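Local coordinates for Sodium/calcium exchanger membrane region domain-containing protein (PDB 4KPP), which probably exchanges protons for calcium ions across the membrane of Archaeoglobus fulgidus, as a member of the sodium/calcium exchanger family, at residues L49-A54 / L212-G217; L140-F144 / I175-S180. All coordinates share one frame; numbering follows the deposited sequence.

Both contacts join pairs of nearly antiparallel membrane helices, but no helix is common to the two, and they lie about 25 Å apart, centre to centre. Interaction 1 brings helix 32-60 against helix 202-221, two helices far apart in sequence that belong to the first and second sodium/calcium exchanger regions. Interaction 2 pairs helices 138-152 and 163-182, near neighbours within the first region, and lies within the sequence that separates the two segments of interaction 1. The partly buried interaction 1 is wholly apolar and tight; its segment axes approach to 8.8 Å. Interaction 2 is more deeply buried and wider, its segment axes approaching to 10.8 Å, and is bridged by aromatic rings and a carboxylate-phenol hydrogen bond.

Interaction 1: residues L49-A54 / L212-G217; sequences LISWAA and LFLFAG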
loop_
_atom_site.group_PDB
_atom_site.type_symbol
_atom_site.label_atom_id
_atom_site.label_comp_id
_atom_site.label_asym_id
_atom_site.label_seq_id
_atom_site.Cartn_x
_atom_site.Cartn_y
_atom_site.Cartn_z
ATOM N N LEU A 49 -15.432 -2.985 -0.059
ATOM C CA LEU A 49 -16.351 -2.994 1.074
ATOM C C LEU A 49 -15.690 -2.352 2.285
ATOM O O LEU A 49 -16.288 -1.507 2.954
ATOM C CB LEU A 49 -16.790 -4.423 1.407
ATOM C CG LEU A 49 -17.564 -5.156 0.307
ATOM C CD1 LEU A 49 -17.738 -6.633 0.645
ATOM C CD2 LEU A 49 -18.916 -4.494 0.055
ATOM N N ILE A 50 -14.448 -2.755 2.547
ATOM C CA ILE A 50 -13.669 -2.205 3.649
ATOM C C ILE A 50 -13.480 -0.699 3.491
ATOM O O ILE A 50 -13.637 0.053 4.448
ATOM C CB ILE A 50 -12.300 -2.908 3.776
ATOM C CG1 ILE A 50 -12.480 -4.292 4.402
ATOM C CG2 ILE A 50 -11.344 -2.084 4.623
ATOM C CD1 ILE A 50 -11.214 -5.104 4.487
ATOM N N SER A 51 -13.171 -0.261 2.276
ATOM C CA SER A 51 -12.985 1.161 2.018
ATOM C C SER A 51 -14.284 1.936 2.218
ATOM O O SER A 51 -14.280 3.018 2.805
ATOM C CB SER A 51 -12.429 1.391 0.612
ATOM O OG SER A 51 -11.102 0.908 0.526
ATOM N N TRP A 52 -15.387 1.373 1.730
ATOM C CA TRP A 52 -16.710 1.954 1.937
ATOM C C TRP A 52 -17.020 2.061 3.420
ATOM O O TRP A 52 -17.591 3.053 3.875
ATOM C CB TRP A 52 -17.784 1.108 1.252
ATOM C CG TRP A 52 -17.804 1.248 -0.233
ATOM C CD1 TRP A 52 -17.146 2.184 -0.977
ATOM C CD2 TRP A 52 -18.516 0.424 -1.165
ATOM N NE1 TRP A 52 -17.406 1.996 -2.312
ATOM C CE2 TRP A 52 -18.244 0.923 -2.455
ATOM C CE3 TRP A 52 -19.358 -0.685 -1.034
ATOM C CZ2 TRP A 52 -18.783 0.351 -3.605
ATOM C CZ3 TRP A 52 -19.892 -1.250 -2.179
ATOM C CH2 TRP A 52 -19.604 -0.731 -3.445
ATOM N N ALA A 53 -16.638 1.031 4.169
ATOM C CA ALA A 53 -16.853 0.996 5.611
ATOM C C ALA A 53 -15.991 2.019 6.348
ATOM O O ALA A 53 -16.452 2.679 7.278
ATOM C CB ALA A 53 -16.580 -0.401 6.147
ATOM N N ALA A 54 -14.735 2.142 5.929
ATOM C CA ALA A 54 -13.790 3.055 6.565
ATOM C C ALA A 54 -14.157 4.511 6.314
ATOM O O ALA A 54 -13.937 5.368 7.164
ATOM C CB ALA A 54 -12.376 2.774 6.083
ATOM N N LEU A 212 -20.089 -4.938 7.711
ATOM C CA LEU A 212 -19.285 -4.840 6.492
ATOM C C LEU A 212 -17.811 -5.143 6.750
ATOM O O LEU A 212 -17.216 -5.970 6.064
ATOM C CB LEU A 212 -19.425 -3.456 5.859
ATOM C CG LEU A 212 -20.592 -3.269 4.890
ATOM C CD1 LEU A 212 -20.615 -1.846 4.354
ATOM C CD2 LEU A 212 -20.493 -4.268 3.752
ATOM N N PHE A 213 -17.239 -4.463 7.740
ATOM C CA PHE A 213 -15.865 -4.702 8.168
ATOM C C PHE A 213 -15.616 -6.172 8.508
ATOM O O PHE A 213 -14.643 -6.769 8.042
ATOM C CB PHE A 213 -15.538 -3.842 9.390
ATOM C CG PHE A 213 -14.741 -2.610 9.075
ATOM C CD1 PHE A 213 -13.715 -2.650 8.146
ATOM C CD2 PHE A 213 -15.016 -1.410 9.713
ATOM C CE1 PHE A 213 -12.978 -1.518 7.858
ATOM C CE2 PHE A 213 -14.283 -0.272 9.429
ATOM C CZ PHE A 213 -13.261 -0.326 8.500
ATOM N N LEU A 214 -16.493 -6.746 9.325
ATOM C CA LEU A 214 -16.327 -8.129 9.757
ATOM C C LEU A 214 -16.469 -9.098 8.593
ATOM O O LEU A 214 -15.707 -10.057 8.483
ATOM C CB LEU A 214 -17.317 -8.487 10.870
ATOM C CG LEU A 214 -17.083 -7.822 12.228
ATOM C CD1 LEU A 214 -18.175 -8.212 13.208
ATOM C CD2 LEU A 214 -15.708 -8.181 12.777
ATOM N N PHE A 215 -17.442 -8.842 7.722
ATOM C CA PHE A 215 -17.689 -9.723 6.588
ATOM C C PHE A 215 -16.553 -9.664 5.579
ATOM O O PHE A 215 -16.100 -10.692 5.084
ATOM C CB PHE A 215 -19.011 -9.385 5.899
ATOM C CG PHE A 215 -19.190 -10.078 4.578
ATOM C CD1 PHE A 215 -19.438 -11.441 4.522
ATOM C CD2 PHE A 215 -19.102 -9.370 3.391
ATOM C CE1 PHE A 215 -19.595 -12.083 3.307
ATOM C CE2 PHE A 215 -19.259 -10.006 2.173
ATOM C CZ PHE A 215 -19.505 -11.362 2.132
ATOM N N ALA A 216 -16.095 -8.453 5.279
ATOM C CA ALA A 216 -15.010 -8.266 4.324
ATOM C C ALA A 216 -13.693 -8.785 4.893
ATOM O O ALA A 216 -12.914 -9.428 4.186
ATOM C CB ALA A 216 -14.890 -6.807 3.940
ATOM N N GLY A 217 -13.456 -8.507 6.171
ATOM C CA GLY A 217 -12.266 -8.984 6.851
ATOM C C GLY A 217 -12.234 -10.499 6.921
ATOM O O GLY A 217 -11.184 -11.112 6.729
#
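Ala53 sets its methyl group squarely over one face of the Phe213 ring, a CH-pi contact in which CB lies 3.8 Å from the ring centroid and only 3° off the ring normal. Other atoms of 49-54 approach the same ring differently: Ile50 meets its edge, with CG2 at 3.7 Å from Phe213 CE1, and CZ reaches the methyl of Ala54. The ring is thus lodged against three residues from about one turn of the helix. The CB of Phe213 leaves the backbone to one side of the other helix, and a chi1 of -101°, away from the usual staggered values, brings the ring across.

The remaining contacts are between aliphatic groups or at a ring edge. Ala216, like Ala53, puts only a methyl between the helices, consistent with their close approach: its CB touches Ile50 CG1 at 3.5 Å and also meets Leu49 CB. These contacts belong to the packing of membrane helices 32-60 and 202-221, which ties together the two sodium/calcium exchanger regions of the chain; here the axes of 49-54 and 212-217 run nearly antiparallel (158°) and approach to 8.8 Å. Leu49 divides its two methyls between partners. CD2 meets Leu212 CD2 at 4.0 Å, the two side chains crossing at about a right angle, while CD1 lies at the edge of the Phe215 ring, 4.0 Å from CE2. Leu212 also places its CB against the methyl of Ala53.

No hydrogen bond links the two segments. Beyond them, helix 4-14 packs on Leu49 through Leu10, Ile13 and Ser14, and Leu73 of helix 67-73 touches Ile50, Ala54 and Phe213.

Interaction 2: residues L140-F144 / I175-S180; sequences LEIFF and IYIYLS
Tyr176 reaches helix 138-152 at two levels, its phenol meeting Glu141 and the base of its side chain covering Phe144. The hydroxyl donates a hydrogen bond to Glu141 OE1, very short as modelled at 2.4 Å between OH and OE1. OE1 lies in the plane of the tyrosine ring, at its edge, while the carboxylate is turned 87° from that ring. Nearer the backbone, Tyr176 CB sits over the centre of the Phe144 face, 3.8 Å from the centroid, and the tyrosine ring turns its edge toward the same face in an offset edge-to-face pair, centroids 5.6 Å apart.

At the rim of Phe144, CZ meets Ile175 CG2 at 3.5 Å and CE2 meets Leu179 CD1 at 4.0 Å. Cutting Phe144 back to an alanine is likely to open a gap between the helices and leave Tyr176 CB and the methyls of Ile175 and Leu179 without their shared surface. Leu140 turns its CG opposite its own amide nitrogen (chi1 -154°), which carries CD2 to the edge of the tyrosine ring, 3.9 Å from CD1.

Farther out, Ser280 of helix 271-285 hydrogen-bonds to Tyr176 OH, giving this buried hydroxyl a second polar partner. Ile279 and Val283 of that helix pack on Glu141, and Val389 of helix 379-393 lies against Leu179. Away from the calcium site, with the Glu141 side chain about 14 Å from the ion, this is an antiparallel pair of neighbouring membrane helices within one sodium/calcium exchanger region, the axes of 140-144 and 175-180 lying at 167° with a closest approach of 10.8 Å that bulky aromatic side chains span.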
loop_
_atom_site.group_PDB
_atom_site.type_symbol
_atom_site.label_atom_id
_atom_site.label_comp_id
_atom_site.label_asym_id
_atom_site.label_seq_id
_atom_site.Cartn_x
_atom_site.Cartn_y
_atom_site.Cartn_z
ATOM N N LEU A 140 4.387 16.266 6.481
ATOM C CA LEU A 140 4.364 15.266 7.537
ATOM C C LEU A 140 4.859 13.932 6.981
ATOM O O LEU A 140 5.863 13.391 7.447
ATOM C CB LEU A 140 2.940 15.112 8.087
ATOM C CG LEU A 140 2.696 14.627 9.525
ATOM C CD1 LEU A 140 1.320 13.978 9.634
ATOM C CD2 LEU A 140 3.773 13.685 10.045
ATOM N N GLU A 141 4.148 13.406 5.987
ATOM C CA GLU A 141 4.496 12.110 5.412
ATOM C C GLU A 141 5.887 12.119 4.785
ATOM O O GLU A 141 6.577 11.106 4.801
ATOM C CB GLU A 141 3.449 11.635 4.393
ATOM C CG GLU A 141 2.406 12.664 4.013
ATOM C CD GLU A 141 1.266 12.754 5.013
ATOM O OE1 GLU A 141 0.689 11.702 5.361
ATOM O OE2 GLU A 141 0.951 13.880 5.451
ATOM N N ILE A 142 6.292 13.265 4.244
ATOM C CA ILE A 142 7.628 13.423 3.669
ATOM C C ILE A 142 8.713 13.147 4.710
ATOM O O ILE A 142 9.685 12.438 4.441
ATOM C CB ILE A 142 7.827 14.840 3.090
ATOM C CG1 ILE A 142 6.937 15.045 1.864
ATOM C CG2 ILE A 142 9.287 15.079 2.728
ATOM C CD1 ILE A 142 7.087 16.409 1.219
ATOM N N PHE A 143 8.529 13.708 5.899
ATOM C CA PHE A 143 9.466 13.532 7.002
ATOM C C PHE A 143 9.631 12.063 7.379
ATOM O O PHE A 143 10.752 11.567 7.513
ATOM C CB PHE A 143 8.993 14.333 8.215
ATOM C CG PHE A 143 9.850 14.160 9.435
ATOM C CD1 PHE A 143 11.000 14.913 9.601
ATOM C CD2 PHE A 143 9.497 13.256 10.424
ATOM C CE1 PHE A 143 11.790 14.759 10.728
ATOM C CE2 PHE A 143 10.278 13.097 11.548
ATOM C CZ PHE A 143 11.428 13.848 11.703
ATOM N N PHE A 144 8.511 11.370 7.551
ATOM C CA PHE A 144 8.549 9.970 7.955
ATOM C C PHE A 144 9.019 9.057 6.838
ATOM O O PHE A 144 9.624 8.019 7.091
ATOM C CB PHE A 144 7.196 9.520 8.500
ATOM C CG PHE A 144 6.979 9.905 9.929
ATOM C CD1 PHE A 144 7.547 9.159 10.949
ATOM C CD2 PHE A 144 6.229 11.023 10.256
ATOM C CE1 PHE A 144 7.363 9.513 12.269
ATOM C CE2 PHE A 144 6.042 11.380 11.574
ATOM C CZ PHE A 144 6.610 10.625 12.580
ATOM N N ILE A 175 4.052 6.717 15.659
ATOM C CA ILE A 175 4.275 8.145 15.871
ATOM C C ILE A 175 3.628 8.957 14.751
ATOM O O ILE A 175 3.016 9.999 14.994
ATOM C CB ILE A 175 5.782 8.471 15.939
ATOM C CG1 ILE A 175 6.413 7.818 17.170
ATOM C CG2 ILE A 175 6.015 9.975 15.963
ATOM C CD1 ILE A 175 7.894 8.101 17.316
ATOM N N TYR A 176 3.764 8.465 13.523
ATOM C CA TYR A 176 3.150 9.105 12.365
ATOM C C TYR A 176 1.633 9.180 12.496
ATOM O O TYR A 176 1.032 10.222 12.244
ATOM C CB TYR A 176 3.533 8.369 11.083
ATOM C CG TYR A 176 2.671 8.723 9.895
ATOM C CD1 TYR A 176 2.713 9.993 9.335
ATOM C CD2 TYR A 176 1.818 7.784 9.328
ATOM C CE1 TYR A 176 1.925 10.322 8.247
ATOM C CE2 TYR A 176 1.028 8.103 8.241
ATOM C CZ TYR A 176 1.086 9.373 7.704
ATOM O OH TYR A 176 0.303 9.697 6.620
ATOM N N ILE A 177 1.022 8.069 12.888
ATOM C CA ILE A 177 -0.416 8.025 13.117
ATOM C C ILE A 177 -0.827 9.013 14.201
ATOM O O ILE A 177 -1.769 9.787 14.024
ATOM C CB ILE A 177 -0.874 6.608 13.509
ATOM C CG1 ILE A 177 -0.867 5.701 12.280
ATOM C CG2 ILE A 177 -2.263 6.639 14.125
ATOM C CD1 ILE A 177 -1.706 6.234 11.135
ATOM N N TYR A 178 -0.106 8.986 15.318
ATOM C CA TYR A 178 -0.367 9.881 16.442
ATOM C C TYR A 178 -0.332 11.353 16.033
ATOM O O TYR A 178 -1.171 12.144 16.459
ATOM C CB TYR A 178 0.634 9.622 17.571
ATOM C CG TYR A 178 0.601 10.656 18.672
ATOM C CD1 TYR A 178 -0.433 10.682 19.599
ATOM C CD2 TYR A 178 1.610 11.605 18.787
ATOM C CE1 TYR A 178 -0.465 11.628 20.608
ATOM C CE2 TYR A 178 1.587 12.553 19.793
ATOM C CZ TYR A 178 0.549 12.561 20.700
ATOM O OH TYR A 178 0.527 13.507 21.702
ATOM N N LEU A 179 0.642 11.713 15.202
ATOM C CA LEU A 179 0.781 13.087 14.735
ATOM C C LEU A 179 -0.253 13.423 13.666
ATOM O O LEU A 179 -0.577 14.593 13.451
ATOM C CB LEU A 179 2.188 13.332 14.189
ATOM C CG LEU A 179 3.330 13.329 15.205
ATOM C CD1 LEU A 179 4.643 13.660 14.515
ATOM C CD2 LEU A 179 3.051 14.305 16.340
ATOM N N SER A 180 -0.765 12.395 12.998
ATOM C CA SER A 180 -1.747 12.582 11.939
ATOM C C SER A 180 -3.112 12.923 12.528
ATOM O O SER A 180 -3.979 13.461 11.842
ATOM C CB SER A 180 -1.840 11.329 11.062
ATOM O OG SER A 180 -2.645 11.564 9.917
#